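Local structure of esterase (Xanthomonas oryzae pv. oryzae, 3H2I) at residues Pro80-Gly85 / Tyr118-Ser123; His86-Leu91 / Gly174-Gly179; Val110-Ser115 / Thr380-Ile385; Leu329-Ser334 / Val386-Gln391. The protein is an esterase that degrades rice cell walls and serves the virulence of the bacterial pathogen that makes it. The protein carries 1 engineered substitution. One frame throughout, in Å; residues are numbered along the deposited sequence.

The four contacts lie around one central, largely parallel sheet, consistent with an alpha/beta-hydrolase fold. Segments 80-85 and 86-91 are consecutive in the chain; the centres of contacts 1 and 2 are about 14 Å apart, and Gly85 meets Tyr175 on the neighbouring strand. Contacts 3 and 4, with centres about 11 Å apart, share helix 376-396 and are tied by the Cys331-Cys384 disulfide. This helix packs on Trp84 of contact 1 through Ile385 and on Tyr175 of contact 2 through Thr380 and Lys381, and it also carries His377, the probable catalytic histidine. Along the chain contacts 1, 2 and 3 interleave, whereas contact 4 opens after contacts 1 and 2 have closed.

Contact 1: Pro80-Gly85 / Tyr118-Ser123; sequences PLLGWG and YVVVGS
Pro80 sets CG against the ring of Tyr118, 3.7 Å from CD2, the two side chains meeting at about a right angle, while its carbonyl accepts the N-H of Val119. The phenol hydroxyl of Tyr118 is hydrogen-bonded to Asp394 of helix 376-396. In Leu81, CG lies anti to the backbone N (chi1 -180°), which brings CD1 back over the neighbouring strand. There Leu81 CD1 touches Val119 CG1 and comes within 3.4 Å of Val121 CG2, tighter than ordinary van der Waals contact; helix 141-162 covers this face through Met152 and Ala155. Leu82 turns to the other face, with Val120. Leu82 N donates to Val119 O at 2.8 Å, and Leu82 O takes the nearly straight bond from Val121 N at 2.7 Å. This is parallel pairing in the mixed sheet of the alpha/beta-hydrolase fold, strand 79-85 being held on its other edge by strand 169-175; the -32° crossing of the two segments reflects the twist of the sheet. At Gly83 a CA-H...O contact runs from Gly83 CA to Val121 O, 3.2 Å away. Val121 O also accepts Trp84 N at 2.6 Å, the donor tilted 25° from the carbonyl plane. Trp84 rests CB on Val120 CG1, but its indole leads off toward Ile385. A water bridges the strand ends, 2.6 Å from Trp84 O and 3.0 Å from Ser123 N.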
loop_
_atom_site.group_PDB
_atom_site.type_symbol
_atom_site.label_atom_id
_atom_site.label_comp_id
_atom_site.label_asym_id
_atom_site.label_seq_id
_atom_site.Cartn_x
_atom_site.Cartn_y
_atom_site.Cartn_z
ATOM N N PRO A 80 17.710 -9.939 -4.402
ATOM C CA PRO A 80 16.322 -10.358 -4.593
ATOM C C PRO A 80 15.580 -9.068 -4.947
ATOM O O PRO A 80 16.025 -7.985 -4.561
ATOM C CB PRO A 80 15.940 -10.888 -3.218
ATOM C CG PRO A 80 16.684 -9.953 -2.304
ATOM C CD PRO A 80 18.046 -9.863 -2.969
ATOM N N LEU A 81 14.480 -9.168 -5.687
ATOM C CA LEU A 81 13.713 -7.979 -6.056
ATOM C C LEU A 81 12.461 -7.881 -5.190
ATOM O O LEU A 81 11.643 -8.796 -5.165
ATOM C CB LEU A 81 13.320 -8.027 -7.539
ATOM C CG LEU A 81 12.508 -6.855 -8.113
ATOM C CD1 LEU A 81 13.323 -5.580 -8.026
ATOM C CD2 LEU A 81 12.142 -7.127 -9.566
ATOM N N LEU A 82 12.316 -6.763 -4.489
ATOM C CA LEU A 82 11.174 -6.550 -3.615
ATOM C C LEU A 82 10.256 -5.429 -4.104
ATOM O O LEU A 82 10.652 -4.256 -4.141
ATOM C CB LEU A 82 11.660 -6.225 -2.199
ATOM C CG LEU A 82 10.603 -5.802 -1.178
ATOM C CD1 LEU A 82 9.707 -6.983 -0.835
ATOM C CD2 LEU A 82 11.290 -5.288 0.074
ATOM N N GLY A 83 9.031 -5.795 -4.480
ATOM C CA GLY A 83 8.072 -4.809 -4.937
ATOM C C GLY A 83 7.392 -4.240 -3.711
ATOM O O GLY A 83 6.948 -5.000 -2.860
ATOM N N TRP A 84 7.292 -2.917 -3.608
ATOM C CA TRP A 84 6.675 -2.312 -2.429
ATOM C C TRP A 84 5.449 -1.427 -2.664
ATOM O O TRP A 84 5.388 -0.659 -3.617
ATOM C CB TRP A 84 7.735 -1.523 -1.657
ATOM C CG TRP A 84 7.188 -0.694 -0.523
ATOM C CD1 TRP A 84 6.806 0.618 -0.570
ATOM C CD2 TRP A 84 6.981 -1.123 0.831
ATOM N NE1 TRP A 84 6.378 1.034 0.673
ATOM C CE2 TRP A 84 6.475 -0.017 1.549
ATOM C CE3 TRP A 84 7.177 -2.336 1.504
ATOM C CZ2 TRP A 84 6.164 -0.087 2.913
ATOM C CZ3 TRP A 84 6.865 -2.404 2.865
ATOM C CH2 TRP A 84 6.365 -1.285 3.551
ATOM N N GLY A 85 4.477 -1.537 -1.764
ATOM C CA GLY A 85 3.268 -0.739 -1.867
ATOM C C GLY A 85 3.220 0.287 -0.750
ATOM O O GLY A 85 3.149 -0.071 0.422
ATOM N N TYR A 118 18.344 -5.861 -0.266
ATOM C CA TYR A 118 17.113 -5.982 -1.041
ATOM C C TYR A 118 16.951 -4.839 -2.023
ATOM O O TYR A 118 17.026 -3.675 -1.633
ATOM C CB TYR A 118 15.872 -5.969 -0.134
ATOM C CG TYR A 118 15.706 -7.173 0.762
ATOM C CD1 TYR A 118 16.411 -7.282 1.961
ATOM C CD2 TYR A 118 14.856 -8.216 0.398
ATOM C CE1 TYR A 118 16.274 -8.405 2.777
ATOM C CE2 TYR A 118 14.714 -9.339 1.199
ATOM C CZ TYR A 118 15.426 -9.429 2.387
ATOM O OH TYR A 118 15.291 -10.551 3.166
ATOM N N VAL A 119 16.736 -5.159 -3.295
ATOM C CA VAL A 119 16.475 -4.116 -4.277
ATOM C C VAL A 119 15.000 -3.811 -4.018
ATOM O O VAL A 119 14.167 -4.718 -4.032
ATOM C CB VAL A 119 16.628 -4.624 -5.733
ATOM C CG1 VAL A 119 16.115 -3.567 -6.706
ATOM C CG2 VAL A 119 18.092 -4.951 -6.033
ATOM N N VAL A 120 14.670 -2.552 -3.755
ATOM C CA VAL A 120 13.282 -2.210 -3.483
ATOM C C VAL A 120 12.685 -1.408 -4.627
ATOM O O VAL A 120 13.262 -0.403 -5.051
ATOM C CB VAL A 120 13.138 -1.370 -2.195
ATOM C CG1 VAL A 120 11.663 -1.219 -1.836
ATOM C CG2 VAL A 120 13.895 -2.019 -1.052
ATOM N N VAL A 121 11.533 -1.854 -5.128
ATOM C CA VAL A 121 10.838 -1.150 -6.214
ATOM C C VAL A 121 9.417 -0.794 -5.779
ATOM O O VAL A 121 8.639 -1.667 -5.389
ATOM C CB VAL A 121 10.741 -2.002 -7.505
ATOM C CG1 VAL A 121 10.022 -1.205 -8.597
ATOM C CG2 VAL A 121 12.123 -2.405 -7.980
ATOM N N GLY A 122 9.085 0.493 -5.836
ATOM C CA GLY A 122 7.756 0.922 -5.451
ATOM C C GLY A 122 7.126 1.858 -6.466
ATOM O O GLY A 122 7.767 2.802 -6.933
ATOM N N SER A 123 5.873 1.599 -6.824
ATOM C CA SER A 123 5.179 2.474 -7.762
ATOM C C SER A 123 4.467 3.542 -6.956
ATOM O O SER A 123 3.972 3.265 -5.864
ATOM C CB SER A 123 4.138 1.711 -8.576
ATOM O OG SER A 123 3.242 2.633 -9.180
HETATM O O HOH W 1 4.102 -0.603 -5.826
#

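Contact 2: His86-Leu91 / Gly174-Gly179; sequences HPTEAL and GYSQGG
Ser176 OG has two polar partners, His377 NE2 and a water 2.6 Å away, and that water also accepts the N-H of Thr88 with Thr88 N at 2.8 Å. The hydroxyl of Ser176 stands anti to its own backbone N (chi1 -161°), directed to the side from which the 86-91 loop approaches. Behind it the backbone of Gly-Tyr-Ser-Gln-Gly makes a turn with the geometry of a nucleophile elbow, consistent with the alpha/beta-hydrolase family, Ser176 having the strained phi/psi of 63°/-116° between strand 169-175 and helix 177-192. Gly178 has no side chain, and the backbone of His86 passes close to it, CA to CA 4.7 Å. Pro87 packs CB and CG obliquely on the CD2/CE2 side of the Tyr175 ring: Pro87 CB lies 3.6 Å from Tyr175 CD2 and 3.8 Å from Ser176 CB. Ser176 CB in turn sits over the centre of the Tyr175 ring, 3.8 Å above its plane, so the ring and the proline meet beside Ser176. Gln177 lays its CB near Thr88 OG1, 3.8 Å off, at about a right angle to the threonine; that hydroxyl is hydrogen-bonded to Tyr138. The His86 side chain starts away from the elbow and stacks on Tyr125, whose hydroxyl is hydrogen-bonded to His86 O. As in other alpha/beta hydrolases, Ser176 is probably the nucleophile and His377 its general base. The bound water is consistent with the Thr88 N-H, probably together with that of Gln177, forming the oxyanion hole.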
loop_
_atom_site.group_PDB
_atom_site.type_symbol
_atom_site.label_atom_id
_atom_site.label_comp_id
_atom_site.label_asym_id
_atom_site.label_seq_id
_atom_site.Cartn_x
_atom_site.Cartn_y
_atom_site.Cartn_z
ATOM N N HIS A 86 3.260 1.566 -1.105
ATOM C CA HIS A 86 3.222 2.620 -0.104
ATOM C C HIS A 86 1.799 2.765 0.425
ATOM O O HIS A 86 0.857 2.238 -0.170
ATOM C CB HIS A 86 3.732 3.955 -0.695
ATOM C CG HIS A 86 2.783 4.624 -1.644
ATOM N ND1 HIS A 86 3.058 4.779 -2.987
ATOM C CD2 HIS A 86 1.595 5.239 -1.434
ATOM C CE1 HIS A 86 2.082 5.461 -3.561
ATOM N NE2 HIS A 86 1.181 5.753 -2.640
ATOM N N PRO A 87 1.627 3.474 1.557
ATOM C CA PRO A 87 0.310 3.683 2.168
ATOM C C PRO A 87 -0.516 4.805 1.538
ATOM O O PRO A 87 -0.082 5.471 0.591
ATOM C CB PRO A 87 0.655 3.955 3.632
ATOM C CG PRO A 87 1.948 4.695 3.522
ATOM C CD PRO A 87 2.701 3.924 2.465
ATOM N N THR A 88 -1.715 5.003 2.074
ATOM C CA THR A 88 -2.628 6.022 1.578
ATOM C C THR A 88 -1.944 7.368 1.352
ATOM O O THR A 88 -1.300 7.906 2.249
ATOM C CB THR A 88 -3.795 6.223 2.559
ATOM O OG1 THR A 88 -4.405 4.953 2.824
ATOM C CG2 THR A 88 -4.831 7.176 1.973
ATOM N N GLU A 89 -2.088 7.903 0.147
ATOM C CA GLU A 89 -1.486 9.184 -0.185
ATOM C C GLU A 89 -2.524 10.109 -0.816
ATOM O O GLU A 89 -3.037 9.835 -1.906
ATOM C CB GLU A 89 -0.305 8.978 -1.139
ATOM C CG GLU A 89 0.399 10.271 -1.519
ATOM C CD GLU A 89 1.005 10.972 -0.318
ATOM O OE1 GLU A 89 2.106 10.563 0.113
ATOM O OE2 GLU A 89 0.375 11.919 0.204
ATOM N N ALA A 90 -2.830 11.208 -0.127
ATOM C CA ALA A 90 -3.812 12.163 -0.627
ATOM C C ALA A 90 -3.180 13.286 -1.436
ATOM O O ALA A 90 -3.853 13.915 -2.253
ATOM C CB ALA A 90 -4.615 12.743 0.528
ATOM N N LEU A 91 -1.892 13.539 -1.217
ATOM C CA LEU A 91 -1.193 14.598 -1.943
ATOM C C LEU A 91 -0.838 14.103 -3.342
ATOM O O LEU A 91 0.086 13.313 -3.512
ATOM C CB LEU A 91 0.075 15.012 -1.199
ATOM C CG LEU A 91 0.805 16.228 -1.779
ATOM C CD1 LEU A 91 -0.069 17.467 -1.620
ATOM C CD2 LEU A 91 2.141 16.426 -1.061
ATOM N N GLY A 174 4.079 -4.369 1.726
ATOM C CA GLY A 174 3.425 -3.076 1.625
ATOM C C GLY A 174 2.733 -2.770 2.938
ATOM O O GLY A 174 2.342 -3.684 3.657
ATOM N N TYR A 175 2.574 -1.490 3.252
ATOM C CA TYR A 175 1.954 -1.082 4.505
ATOM C C TYR A 175 0.650 -0.301 4.303
ATOM O O TYR A 175 0.578 0.595 3.464
ATOM C CB TYR A 175 2.972 -0.259 5.307
ATOM C CG TYR A 175 2.366 0.696 6.314
ATOM C CD1 TYR A 175 1.649 0.229 7.415
ATOM C CD2 TYR A 175 2.481 2.072 6.143
ATOM C CE1 TYR A 175 1.056 1.117 8.317
ATOM C CE2 TYR A 175 1.895 2.964 7.037
ATOM C CZ TYR A 175 1.183 2.484 8.118
ATOM O OH TYR A 175 0.592 3.380 8.986
ATOM N N SER A 176 -0.372 -0.665 5.080
ATOM C CA SER A 176 -1.693 -0.032 5.043
ATOM C C SER A 176 -2.333 -0.258 3.671
ATOM O O SER A 176 -2.621 -1.400 3.315
ATOM C CB SER A 176 -1.565 1.461 5.357
ATOM O OG SER A 176 -2.811 2.003 5.757
ATOM N N GLN A 177 -2.574 0.801 2.900
ATOM C CA GLN A 177 -3.136 0.591 1.560
ATOM C C GLN A 177 -2.130 -0.303 0.845
ATOM O O GLN A 177 -2.493 -1.138 0.025
ATOM C CB GLN A 177 -3.278 1.908 0.775
ATOM C CG GLN A 177 -3.858 1.704 -0.625
ATOM C CD GLN A 177 -3.676 2.897 -1.548
ATOM O OE1 GLN A 177 -3.888 2.795 -2.757
ATOM N NE2 GLN A 177 -3.290 4.032 -0.988
ATOM N N GLY A 178 -0.857 -0.118 1.181
ATOM C CA GLY A 178 0.206 -0.906 0.584
ATOM C C GLY A 178 0.068 -2.399 0.836
ATOM O O GLY A 178 0.558 -3.216 0.046
ATOM N N GLY A 179 -0.585 -2.763 1.939
ATOM C CA GLY A 179 -0.780 -4.173 2.248
ATOM C C GLY A 179 -1.781 -4.742 1.253
ATOM O O GLY A 179 -1.623 -5.853 0.742
HETATM O O HOH W 2 -2.661 4.340 4.678
#

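Contact 3: Val110-Ser115 / Thr380-Ile385; sequences VTRLAS and TKESCI
The guanidinium group of Arg112 receives the carboxylate of Glu382 at its edge, the two planes standing 69° apart. The shorter bond is from NE: Arg112 NE lies 2.7 Å from Glu382 OE2, which is close to the guanidinium plane, and meets that oxygen on its anti side with an angle of 156° at the hydrogen. Arg112 NH2 adds a weak bond to the same Glu382 OE2 at 3.1 Å. A bend at chi2 (-64°) folds the arginine chain down toward helix 376-396, while Glu382 reaches out to it extended, so that the two side chains cross at about a right angle. Next to the salt bridge the contact is apolar. Ile385 CG2 touches Arg112 CB at 3.8 Å and Leu113 CD1 at 3.9 Å, packing between helix 108-114 and helix 376-396, whose short segments approach to 10.6 Å between axes. Helix 108-114 ends in a wider pi-type turn, with Ser115 N bonded to Val110 O. Arg112 NH1 forms a second salt bridge, to Glu38. The two carboxylates, Glu382 and Glu38, probably neutralise the partly buried guanidinium and tie helix 376-396 and the chain around Glu38 to helix 108-114.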
loop_
_atom_site.group_PDB
_atom_site.type_symbol
_atom_site.label_atom_id
_atom_site.label_comp_id
_atom_site.label_asym_id
_atom_site.label_seq_id
_atom_site.Cartn_x
_atom_site.Cartn_y
_atom_site.Cartn_z
ATOM N N VAL A 110 15.042 2.192 3.157
ATOM C CA VAL A 110 16.492 2.356 3.037
ATOM C C VAL A 110 17.222 1.742 4.233
ATOM O O VAL A 110 18.104 0.899 4.072
ATOM C CB VAL A 110 16.895 3.846 2.989
ATOM C CG1 VAL A 110 18.414 3.971 2.940
ATOM C CG2 VAL A 110 16.267 4.526 1.786
ATOM N N THR A 111 16.840 2.163 5.435
ATOM C CA THR A 111 17.490 1.679 6.654
ATOM C C THR A 111 17.251 0.210 6.997
ATOM O O THR A 111 18.140 -0.453 7.524
ATOM C CB THR A 111 17.069 2.520 7.888
ATOM O OG1 THR A 111 15.686 2.291 8.172
ATOM C CG2 THR A 111 17.280 4.013 7.630
ATOM N N ARG A 112 16.063 -0.306 6.695
ATOM C CA ARG A 112 15.741 -1.692 7.032
ATOM C C ARG A 112 15.817 -2.731 5.916
ATOM O O ARG A 112 16.053 -3.906 6.183
ATOM C CB ARG A 112 14.342 -1.760 7.654
ATOM C CG ARG A 112 14.128 -0.837 8.849
ATOM C CD ARG A 112 15.017 -1.219 10.024
ATOM N NE ARG A 112 14.648 -0.482 11.228
ATOM C CZ ARG A 112 15.241 -0.625 12.409
ATOM N NH1 ARG A 112 16.243 -1.483 12.555
ATOM N NH2 ARG A 112 14.828 0.089 13.445
ATOM N N LEU A 113 15.614 -2.322 4.670
ATOM C CA LEU A 113 15.628 -3.301 3.587
ATOM C C LEU A 113 16.750 -3.152 2.564
ATOM O O LEU A 113 17.603 -4.029 2.457
ATOM C CB LEU A 113 14.270 -3.292 2.881
ATOM C CG LEU A 113 13.098 -3.757 3.751
ATOM C CD1 LEU A 113 11.792 -3.206 3.202
ATOM C CD2 LEU A 113 13.078 -5.280 3.807
ATOM N N ALA A 114 16.749 -2.062 1.804
ATOM C CA ALA A 114 17.794 -1.862 0.802
ATOM C C ALA A 114 19.187 -2.006 1.422
ATOM O O ALA A 114 20.082 -2.566 0.802
ATOM C CB ALA A 114 17.652 -0.490 0.159
ATOM N N SER A 115 19.354 -1.506 2.646
ATOM C CA SER A 115 20.636 -1.573 3.348
ATOM C C SER A 115 20.963 -2.993 3.772
ATOM O O SER A 115 22.028 -3.250 4.330
ATOM C CB SER A 115 20.615 -0.687 4.594
ATOM O OG SER A 115 19.724 -1.216 5.561
ATOM N N THR A 380 2.990 0.131 13.185
ATOM C CA THR A 380 3.229 -1.177 12.573
ATOM C C THR A 380 4.096 -1.140 11.319
ATOM O O THR A 380 4.657 -2.157 10.924
ATOM C CB THR A 380 1.904 -1.892 12.212
ATOM O OG1 THR A 380 1.237 -1.180 11.166
ATOM C CG2 THR A 380 1.000 -1.963 13.422
ATOM N N LYS A 381 4.212 0.024 10.692
ATOM C CA LYS A 381 5.014 0.126 9.479
ATOM C C LYS A 381 6.435 -0.419 9.666
ATOM O O LYS A 381 6.750 -1.507 9.188
ATOM C CB LYS A 381 5.080 1.575 8.995
ATOM C CG LYS A 381 5.867 1.754 7.707
ATOM C CD LYS A 381 6.053 3.227 7.379
ATOM C CE LYS A 381 6.891 3.406 6.133
ATOM N NZ LYS A 381 7.180 4.843 5.850
ATOM N N GLU A 382 7.291 0.327 10.358
ATOM C CA GLU A 382 8.672 -0.116 10.557
ATOM C C GLU A 382 8.763 -1.352 11.431
ATOM O O GLU A 382 9.647 -2.190 11.252
ATOM C CB GLU A 382 9.518 1.004 11.164
ATOM C CG GLU A 382 10.935 0.577 11.503
ATOM C CD GLU A 382 11.851 1.747 11.805
ATOM O OE1 GLU A 382 11.378 2.747 12.389
ATOM O OE2 GLU A 382 13.053 1.657 11.473
ATOM N N SER A 383 7.842 -1.468 12.377
ATOM C CA SER A 383 7.829 -2.614 13.271
ATOM C C SER A 383 7.623 -3.902 12.479
ATOM O O SER A 383 8.356 -4.871 12.654
ATOM C CB SER A 383 6.720 -2.456 14.310
ATOM O OG SER A 383 6.723 -3.553 15.198
ATOM N N CYS A 384 6.627 -3.904 11.598
ATOM C CA CYS A 384 6.331 -5.077 10.791
ATOM C C CYS A 384 7.358 -5.325 9.689
ATOM O O CYS A 384 7.535 -6.461 9.247
ATOM C CB CYS A 384 4.936 -4.961 10.178
ATOM S SG CYS A 384 3.578 -5.589 11.222
ATOM N N ILE A 385 8.026 -4.264 9.239
ATOM C CA ILE A 385 9.047 -4.407 8.199
ATOM C C ILE A 385 10.162 -5.297 8.728
ATOM O O ILE A 385 10.605 -6.228 8.055
ATOM C CB ILE A 385 9.675 -3.046 7.814
ATOM C CG1 ILE A 385 8.653 -2.185 7.067
ATOM C CG2 ILE A 385 10.921 -3.269 6.961
ATOM C CD1 ILE A 385 8.109 -2.838 5.847
#

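Contact 4: Leu329-Ser334 / Val386-Gln391; sequences LLCGSS and VVVRDQ
Leu329 presses CD2 onto helix 376-396, 3.8 Å from Gln391 CB and 3.9 Å from Val388 CA, crossing Gln391 at about a right angle. Two residues along the strand, Cys331 brings its CB to 3.6 Å from Val388 CG1, and its sulfur passes Val387 CG1 more loosely. Val388 CG1 is placed for this by chi1 of -56°, beside the backbone N and facing the strand. No hydrogen bond crosses between the segments; packing alone joins them, but a covalent tie lies close by. Cys331 SG is in a disulfide with Cys384, one turn before Val388, which fixes strand 328-332 against the helix. Val362 of the next strand touches Leu329, Cys331 and Gln391, extending the packing. On the far side of the helix, Arg389 grips Asp390 side-on, NE and NH2 both bonding OD1; Arg389 NH2 lies 3.0 Å from Asp390 OD1 and uses its syn lone pair. Arg389 also bonds Glu38 and the carbonyl of Arg112, which joins the helix to helix 108-114. The strand and helix run nearly antiparallel, at 154° between their directions, as expected for the C-terminal helix packed on the parallel sheet of an alpha/beta hydrolase.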
loop_
_atom_site.group_PDB
_atom_site.type_symbol
_atom_site.label_atom_id
_atom_site.label_comp_id
_atom_site.label_asym_id
_atom_site.label_seq_id
_atom_site.Cartn_x
_atom_site.Cartn_y
_atom_site.Cartn_z
ATOM N N LEU A 329 3.250 -14.070 4.951
ATOM C CA LEU A 329 3.206 -13.691 6.350
ATOM C C LEU A 329 2.473 -12.360 6.483
ATOM O O LEU A 329 2.994 -11.311 6.100
ATOM C CB LEU A 329 4.623 -13.571 6.919
ATOM C CG LEU A 329 4.751 -13.131 8.386
ATOM C CD1 LEU A 329 3.974 -14.080 9.291
ATOM C CD2 LEU A 329 6.227 -13.110 8.786
ATOM N N LEU A 330 1.253 -12.410 7.004
ATOM C CA LEU A 330 0.469 -11.205 7.209
ATOM C C LEU A 330 0.893 -10.629 8.559
ATOM O O LEU A 330 0.888 -11.338 9.555
ATOM C CB LEU A 330 -1.026 -11.546 7.216
ATOM C CG LEU A 330 -1.560 -12.276 5.977
ATOM C CD1 LEU A 330 -3.055 -12.494 6.124
ATOM C CD2 LEU A 330 -1.257 -11.471 4.705
ATOM N N CYS A 331 1.276 -9.354 8.594
ATOM C CA CYS A 331 1.709 -8.733 9.848
ATOM C C CYS A 331 0.808 -7.565 10.221
ATOM O O CYS A 331 0.239 -6.908 9.350
ATOM C CB CYS A 331 3.149 -8.233 9.731
ATOM S SG CYS A 331 3.916 -7.593 11.264
ATOM N N GLY A 332 0.698 -7.312 11.520
ATOM C CA GLY A 332 -0.132 -6.228 12.003
ATOM C C GLY A 332 -0.118 -6.182 13.519
ATOM O O GLY A 332 0.668 -6.879 14.153
ATOM N N SER A 333 -0.988 -5.365 14.099
ATOM C CA SER A 333 -1.065 -5.229 15.543
ATOM C C SER A 333 -2.508 -5.309 16.033
ATOM O O SER A 333 -3.401 -4.674 15.470
ATOM C CB SER A 333 -0.442 -3.892 15.961
ATOM O OG SER A 333 -0.748 -3.558 17.304
ATOM N N SER A 334 -2.733 -6.101 17.078
ATOM C CA SER A 334 -4.066 -6.242 17.657
ATOM C C SER A 334 -4.571 -4.900 18.167
ATOM O O SER A 334 -5.777 -4.708 18.342
ATOM C CB SER A 334 -4.052 -7.234 18.820
ATOM O OG SER A 334 -3.913 -8.554 18.347
ATOM N N VAL A 386 10.606 -4.993 9.943
ATOM C CA VAL A 386 11.669 -5.745 10.593
ATOM C C VAL A 386 11.247 -7.194 10.815
ATOM O O VAL A 386 11.996 -8.119 10.503
ATOM C CB VAL A 386 12.038 -5.100 11.956
ATOM C CG1 VAL A 386 13.008 -5.998 12.729
ATOM C CG2 VAL A 386 12.668 -3.734 11.722
ATOM N N VAL A 387 10.040 -7.382 11.341
ATOM C CA VAL A 387 9.521 -8.715 11.623
ATOM C C VAL A 387 9.354 -9.610 10.406
ATOM O O VAL A 387 9.840 -10.743 10.410
ATOM C CB VAL A 387 8.172 -8.642 12.375
ATOM C CG1 VAL A 387 7.465 -9.991 12.320
ATOM C CG2 VAL A 387 8.423 -8.239 13.831
ATOM N N VAL A 388 8.664 -9.118 9.373
ATOM C CA VAL A 388 8.457 -9.917 8.170
ATOM C C VAL A 388 9.795 -10.115 7.477
ATOM O O VAL A 388 10.037 -11.150 6.857
ATOM C CB VAL A 388 7.451 -9.253 7.194
ATOM C CG1 VAL A 388 6.126 -8.995 7.914
ATOM C CG2 VAL A 388 8.020 -7.965 6.640
ATOM N N ARG A 389 10.674 -9.129 7.594
ATOM C CA ARG A 389 11.993 -9.257 6.990
ATOM C C ARG A 389 12.733 -10.440 7.621
ATOM O O ARG A 389 13.257 -11.300 6.917
ATOM C CB ARG A 389 12.808 -7.986 7.207
ATOM C CG ARG A 389 14.168 -8.006 6.520
ATOM C CD ARG A 389 15.074 -6.953 7.113
ATOM N NE ARG A 389 15.347 -7.245 8.515
ATOM C CZ ARG A 389 15.972 -6.418 9.345
ATOM N NH1 ARG A 389 16.395 -5.234 8.915
ATOM N NH2 ARG A 389 16.171 -6.777 10.610
ATOM N N ASP A 390 12.759 -10.490 8.950
ATOM C CA ASP A 390 13.456 -11.571 9.656
ATOM C C ASP A 390 12.765 -12.934 9.615
ATOM O O ASP A 390 13.423 -13.962 9.446
ATOM C CB ASP A 390 13.677 -11.212 11.127
ATOM C CG ASP A 390 14.446 -9.937 11.308
ATOM O OD1 ASP A 390 15.254 -9.597 10.419
ATOM O OD2 ASP A 390 14.253 -9.284 12.357
ATOM N N GLN A 391 11.447 -12.947 9.783
ATOM C CA GLN A 391 10.697 -14.198 9.799
ATOM C C GLN A 391 10.362 -14.809 8.449
ATOM O O GLN A 391 10.096 -16.006 8.370
ATOM C CB GLN A 391 9.407 -14.019 10.602
ATOM C CG GLN A 391 9.634 -13.903 12.106
ATOM C CD GLN A 391 8.353 -13.649 12.874
ATOM O OE1 GLN A 391 7.299 -14.205 12.554
ATOM N NE2 GLN A 391 8.440 -12.818 13.906
#